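Local coordinates for dioxygenase (Pseudomonas brassicacearum, PDB 5V2D), which probably catalyses the oxidative cleavage of the central double bond of lignin-derived stilbenes at a non-haem iron centre, at residues Ala232-Met237 against Pro276-Val281; Glu245-Phe250 against Phe352-Gly357. All blocks are in the same frame, centred on the assembly; numbering follows the deposited sequence.

From the N terminus the four segments come in the order 232-237, 245-250, 276-281 and 352-357, with the first paired to the third and the second to the fourth, so the two contacts cross instead of nesting. Contact 1 closes a loop of 38 intervening residues and sets the connection after strand 224-231 against strand 276-283 of the next sheet. Contact 2 closes a longer excursion of 101 residues and joins strand 247-252 to the neighbouring sheet that holds strand 345-353. Strands 247-252 and 276-283 are antiparallel neighbours, with F250 N 2.9 Å from A280 O, so both contacts reach the blade that holds them, while the F279 and F352 rings meet across to the next blade.

Contact 1. Residues Ala232-Met237 against Pro276-Val281; sequences APYAAM and PQLFAV
P233 and Y234 stand opposite P276 and L278 with their backbones well apart: the CA atoms of P233 and L278 are 9.8 Å from each other, and no direct hydrogen bond crosses. Segment 232-237 is irregular, turning at P233 (psi -11°) and extending at Y234 (psi 164°), whereas 276-281 lies on an extended strand that runs on to 283. Side chains therefore bridge the gap. Most of the apolar contact converges on one methyl, L278 CD2. P233 CG meets it end on at 3.6 Å, and the Y234 ring comes to it at a slant, with Y234 CZ 3.9 Å from CD2. With chi1 at 47°, Y234 CG lies between its own N and carbonyl carbon, which brings the hydroxyl end of the ring close to L278 CD2 and to a bridging water. In the seven-bladed propeller of the carotenoid oxygenase family, this pairs the link leaving one blade with strand 276-283, a non-edge strand of the next; the same link continues to the iron ligand H239. Y234 OH donates to the water at 2.6 Å, in the ring plane at its edge, and the water donates to P276 O at 3.0 Å. A phenylalanine here would probably leave the water without its phenol donor, breaking the link to P276 O, and take away the oxygen that rests against L278 CD2. Round L278, W293, K295 and L252 add further packing.

Contact 2. Residues Glu245-Phe250 against Phe352-Gly357; sequences ERYVVF and FDLNSG
N355 N donates to D353 OD1 at 3.0 Å, an Asx turn closing round L354, the residue that reaches across to Y247. The N-H...O angle is 148°, and the donor approaches from above the carboxylate plane. The same residues form a type I turn from D353 to S356, whose closing bond from S356 N to D353 O is weak at 3.3 Å. This turn ends strand 345-353 and presents L354 to 245-250. L354 CD2 lies over one face of the Y247 ring, 3.9 Å from the centroid and 28° off the normal, which meets the geometry of a CH-pi contact. L354 CD2 is displaced toward the CE1-CZ bond of Y247, 3.5 Å from each of these two carbons, while the two side chains approach from opposite directions. Two consecutive blades of the carotenoid oxygenase propeller meet here: strand 247-252 belongs to one, strand 345-353 to the other, and with V249 CA 9.4 Å from F352 CA no backbone bond joins the segments. Farther along, V249 CG1, held anti to the backbone N (chi1 -179°), is the methyl turned to F352, coming at a slant to the ring 4.1 Å from F352 CE1. V315 of strand 314-322 touches Y247, V249 and L354 alike, while F294 packs edge-to-face with F352. At the turn, L354 O is hydrogen-bonded to NH1 of R292, a polar tie to the blade of Y247.

Contact 1. Residues Ala232-Met237 against Pro276-Val281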
loop_
_atom_site.group_PDB
_atom_site.type_symbol
_atom_site.label_atom_id
_atom_site.label_comp_id
_atom_site.label_asym_id
_atom_site.label_seq_id
_atom_site.Cartn_x
_atom_site.Cartn_y
_atom_site.Cartn_z
ATOM N N ALA A 232 -7.771 -19.941 8.782
ATOM C CA ALA A 232 -6.354 -20.149 8.949
ATOM C C ALA A 232 -6.135 -20.879 10.269
ATOM O O ALA A 232 -7.017 -20.867 11.135
ATOM C CB ALA A 232 -5.653 -18.803 9.017
ATOM N N PRO A 233 -4.928 -21.429 10.466
ATOM C CA PRO A 233 -4.618 -22.108 11.729
ATOM C C PRO A 233 -4.387 -21.125 12.865
ATOM O O PRO A 233 -4.376 -21.543 13.996
ATOM C CB PRO A 233 -3.369 -22.932 11.400
ATOM C CG PRO A 233 -2.723 -22.205 10.244
ATOM C CD PRO A 233 -3.882 -21.666 9.438
ATOM N N TYR A 234 -4.258 -19.828 12.599
ATOM C CA TYR A 234 -4.144 -18.823 13.628
ATOM C C TYR A 234 -4.420 -17.471 12.917
ATOM O O TYR A 234 -4.388 -17.413 11.687
ATOM C CB TYR A 234 -2.747 -18.825 14.253
ATOM C CG TYR A 234 -1.608 -18.855 13.238
ATOM C CD1 TYR A 234 -0.981 -20.059 12.912
ATOM C CD2 TYR A 234 -1.137 -17.715 12.653
ATOM C CE1 TYR A 234 0.044 -20.123 11.974
ATOM C CE2 TYR A 234 -0.083 -17.760 11.707
ATOM C CZ TYR A 234 0.526 -18.954 11.372
ATOM O OH TYR A 234 1.564 -19.006 10.436
ATOM N N ALA A 235 -4.697 -16.432 13.676
ATOM C CA ALA A 235 -4.924 -15.086 13.139
ATOM C C ALA A 235 -3.598 -14.408 12.873
ATOM O O ALA A 235 -2.789 -14.182 13.778
ATOM C CB ALA A 235 -5.776 -14.239 14.078
ATOM N N ALA A 236 -3.388 -14.030 11.603
ATOM C CA ALA A 236 -2.187 -13.365 11.207
ATOM C C ALA A 236 -2.452 -12.300 10.175
ATOM O O ALA A 236 -3.460 -12.379 9.423
ATOM C CB ALA A 236 -1.206 -14.381 10.635
ATOM N N MET A 237 -1.483 -11.396 10.038
ATOM C CA MET A 237 -1.624 -10.302 9.024
ATOM C C MET A 237 -1.612 -10.908 7.622
ATOM O O MET A 237 -0.685 -11.652 7.255
ATOM C CB MET A 237 -0.500 -9.302 9.125
ATOM C CG MET A 237 -0.662 -8.129 8.127
ATOM S SD MET A 237 0.726 -6.952 8.149
ATOM C CE MET A 237 0.187 -6.057 9.561
ATOM N N PRO A 276 6.738 -20.371 10.507
ATOM C CA PRO A 276 6.899 -20.330 9.047
ATOM C C PRO A 276 5.960 -19.286 8.364
ATOM O O PRO A 276 4.822 -19.086 8.767
ATOM C CB PRO A 276 6.556 -21.750 8.628
ATOM C CG PRO A 276 6.806 -22.622 9.834
ATOM C CD PRO A 276 6.487 -21.748 11.018
ATOM N N GLN A 277 6.496 -18.629 7.359
ATOM C CA GLN A 277 5.674 -17.936 6.371
ATOM C C GLN A 277 4.682 -18.979 5.894
ATOM O O GLN A 277 5.050 -20.128 5.636
ATOM C CB GLN A 277 6.555 -17.401 5.246
ATOM C CG GLN A 277 7.369 -16.178 5.645
ATOM C CD GLN A 277 8.362 -15.806 4.581
ATOM O OE1 GLN A 277 8.079 -14.992 3.721
ATOM N NE2 GLN A 277 9.498 -16.454 4.579
ATOM N N LEU A 278 3.422 -18.627 5.834
ATOM C CA LEU A 278 2.394 -19.594 5.423
ATOM C C LEU A 278 1.636 -19.003 4.206
ATOM O O LEU A 278 1.455 -17.790 4.106
ATOM C CB LEU A 278 1.518 -19.800 6.613
ATOM C CG LEU A 278 0.682 -21.004 6.764
ATOM C CD1 LEU A 278 1.436 -22.316 6.644
ATOM C CD2 LEU A 278 -0.072 -20.963 8.092
ATOM N N PHE A 279 1.197 -19.863 3.292
ATOM C CA PHE A 279 0.424 -19.455 2.121
ATOM C C PHE A 279 -0.775 -20.379 1.962
ATOM O O PHE A 279 -0.590 -21.631 1.921
ATOM C CB PHE A 279 1.291 -19.559 0.876
ATOM C CG PHE A 279 2.535 -18.714 0.939
ATOM C CD1 PHE A 279 3.704 -19.187 1.541
ATOM C CD2 PHE A 279 2.518 -17.419 0.429
ATOM C CE1 PHE A 279 4.836 -18.439 1.598
ATOM C CE2 PHE A 279 3.662 -16.646 0.459
ATOM C CZ PHE A 279 4.826 -17.143 1.019
ATOM N N ALA A 280 -1.968 -19.809 1.852
ATOM C CA ALA A 280 -3.149 -20.558 1.454
ATOM C C ALA A 280 -3.389 -20.368 -0.039
ATOM O O ALA A 280 -3.408 -19.259 -0.530
ATOM C CB ALA A 280 -4.344 -20.063 2.217
ATOM N N VAL A 281 -3.568 -21.450 -0.782
ATOM C CA VAL A 281 -3.763 -21.393 -2.218
ATOM C C VAL A 281 -5.067 -22.093 -2.503
ATOM O O VAL A 281 -5.297 -23.198 -2.014
ATOM C CB VAL A 281 -2.640 -22.135 -2.954
ATOM C CG1 VAL A 281 -2.903 -22.131 -4.435
ATOM C CG2 VAL A 281 -1.268 -21.611 -2.630
HETATM O O HOH W 1 2.793 -16.982 9.273
#

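Contact 2. Residues Glu245-Phe250 against Phe352-Gly357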
loop_
_atom_site.group_PDB
_atom_site.type_symbol
_atom_site.label_atom_id
_atom_site.label_comp_id
_atom_site.label_asym_id
_atom_site.label_seq_id
_atom_site.Cartn_x
_atom_site.Cartn_y
_atom_site.Cartn_z
ATOM N N GLU A 245 -5.364 -16.366 -12.947
ATOM C CA GLU A 245 -6.572 -16.740 -13.735
ATOM C C GLU A 245 -7.374 -17.768 -13.008
ATOM O O GLU A 245 -8.563 -17.696 -12.983
ATOM C CB GLU A 245 -6.165 -17.304 -15.116
ATOM C CG GLU A 245 -5.637 -16.148 -16.004
ATOM C CD GLU A 245 -4.849 -16.607 -17.235
ATOM O OE1 GLU A 245 -3.765 -17.328 -17.123
ATOM O OE2 GLU A 245 -5.354 -16.213 -18.316
ATOM N N ARG A 246 -6.727 -18.734 -12.376
ATOM C CA ARG A 246 -7.420 -19.825 -11.730
ATOM C C ARG A 246 -7.266 -19.948 -10.232
ATOM O O ARG A 246 -7.949 -20.784 -9.640
ATOM C CB ARG A 246 -6.995 -21.152 -12.402
ATOM C CG ARG A 246 -7.593 -21.300 -13.829
ATOM C CD ARG A 246 -6.749 -22.242 -14.652
ATOM N NE ARG A 246 -5.453 -21.645 -15.040
ATOM C CZ ARG A 246 -5.191 -20.935 -16.139
ATOM N NH1 ARG A 246 -6.124 -20.659 -17.034
ATOM N NH2 ARG A 246 -3.953 -20.446 -16.337
ATOM N N TYR A 247 -6.364 -19.177 -9.602
ATOM C CA TYR A 247 -6.092 -19.359 -8.176
ATOM C C TYR A 247 -6.007 -18.019 -7.448
ATOM O O TYR A 247 -5.817 -16.967 -8.051
ATOM C CB TYR A 247 -4.782 -20.099 -7.941
ATOM C CG TYR A 247 -4.864 -21.501 -8.427
ATOM C CD1 TYR A 247 -5.472 -22.495 -7.672
ATOM C CD2 TYR A 247 -4.403 -21.818 -9.702
ATOM C CE1 TYR A 247 -5.632 -23.753 -8.171
ATOM C CE2 TYR A 247 -4.553 -23.108 -10.226
ATOM C CZ TYR A 247 -5.141 -24.066 -9.437
ATOM O OH TYR A 247 -5.297 -25.314 -9.878
ATOM N N VAL A 248 -6.143 -18.098 -6.134
ATOM C CA VAL A 248 -5.913 -16.993 -5.215
ATOM C C VAL A 248 -4.910 -17.511 -4.180
ATOM O O VAL A 248 -4.997 -18.644 -3.769
ATOM C CB VAL A 248 -7.246 -16.641 -4.578
ATOM C CG1 VAL A 248 -7.080 -15.653 -3.462
ATOM C CG2 VAL A 248 -8.138 -16.035 -5.637
ATOM N N VAL A 249 -3.961 -16.673 -3.755
ATOM C CA VAL A 249 -2.965 -17.007 -2.756
ATOM C C VAL A 249 -2.987 -15.947 -1.652
ATOM O O VAL A 249 -2.893 -14.737 -1.944
ATOM C CB VAL A 249 -1.562 -17.044 -3.363
ATOM C CG1 VAL A 249 -0.526 -17.422 -2.306
ATOM C CG2 VAL A 249 -1.539 -18.024 -4.527
ATOM N N PHE A 250 -3.122 -16.398 -0.409
ATOM C CA PHE A 250 -3.106 -15.534 0.791
ATOM C C PHE A 250 -1.748 -15.755 1.505
ATOM O O PHE A 250 -1.509 -16.813 2.060
ATOM C CB PHE A 250 -4.152 -15.978 1.761
ATOM C CG PHE A 250 -5.559 -15.736 1.318
ATOM C CD1 PHE A 250 -6.117 -16.479 0.288
ATOM C CD2 PHE A 250 -6.403 -14.931 2.100
ATOM C CE1 PHE A 250 -7.440 -16.278 -0.125
ATOM C CE2 PHE A 250 -7.779 -14.727 1.746
ATOM C CZ PHE A 250 -8.286 -15.414 0.622
ATOM N N PHE A 352 4.265 -22.574 -6.122
ATOM C CA PHE A 352 3.402 -23.436 -5.318
ATOM C C PHE A 352 2.900 -24.516 -6.314
ATOM O O PHE A 352 2.061 -24.250 -7.167
ATOM C CB PHE A 352 2.222 -22.673 -4.700
ATOM C CG PHE A 352 2.647 -21.528 -3.839
ATOM C CD1 PHE A 352 2.639 -20.232 -4.348
ATOM C CD2 PHE A 352 3.202 -21.723 -2.609
ATOM C CE1 PHE A 352 3.005 -19.164 -3.561
ATOM C CE2 PHE A 352 3.599 -20.662 -1.825
ATOM C CZ PHE A 352 3.513 -19.364 -2.312
ATOM N N ASP A 353 3.471 -25.702 -6.183
ATOM C CA ASP A 353 3.176 -26.815 -7.080
ATOM C C ASP A 353 2.089 -27.614 -6.430
ATOM O O ASP A 353 2.363 -28.330 -5.407
ATOM C CB ASP A 353 4.412 -27.669 -7.314
ATOM C CG ASP A 353 4.169 -28.796 -8.370
ATOM O OD1 ASP A 353 2.993 -29.060 -8.787
ATOM O OD2 ASP A 353 5.201 -29.276 -8.887
ATOM N N LEU A 354 0.865 -27.468 -6.961
ATOM C CA LEU A 354 -0.261 -28.093 -6.326
ATOM C C LEU A 354 -0.225 -29.679 -6.437
ATOM O O LEU A 354 -0.971 -30.352 -5.743
ATOM C CB LEU A 354 -1.545 -27.585 -6.973
ATOM C CG LEU A 354 -2.465 -26.523 -6.387
ATOM C CD1 LEU A 354 -2.196 -26.108 -4.921
ATOM C CD2 LEU A 354 -2.613 -25.353 -7.362
ATOM N N ASN A 355 0.581 -30.167 -7.375
ATOM C CA ASN A 355 0.685 -31.653 -7.603
ATOM C C ASN A 355 1.854 -32.298 -6.961
ATOM O O ASN A 355 2.284 -33.395 -7.345
ATOM C CB ASN A 355 0.787 -31.904 -9.087
ATOM C CG ASN A 355 -0.458 -31.478 -9.776
ATOM O OD1 ASN A 355 -1.533 -31.671 -9.195
ATOM N ND2 ASN A 355 -0.322 -30.774 -10.892
ATOM N N SER A 356 2.469 -31.611 -6.053
ATOM C CA SER A 356 3.745 -32.134 -5.508
ATOM C C SER A 356 3.389 -32.708 -4.121
ATOM O O SER A 356 2.286 -32.484 -3.523
ATOM C CB SER A 356 4.800 -31.048 -5.498
ATOM O OG SER A 356 5.079 -30.633 -4.146
ATOM N N GLY A 357 4.317 -33.482 -3.615
ATOM C CA GLY A 357 4.164 -34.048 -2.253
ATOM C C GLY A 357 4.456 -33.039 -1.136
ATOM O O GLY A 357 4.056 -33.240 -0.049
#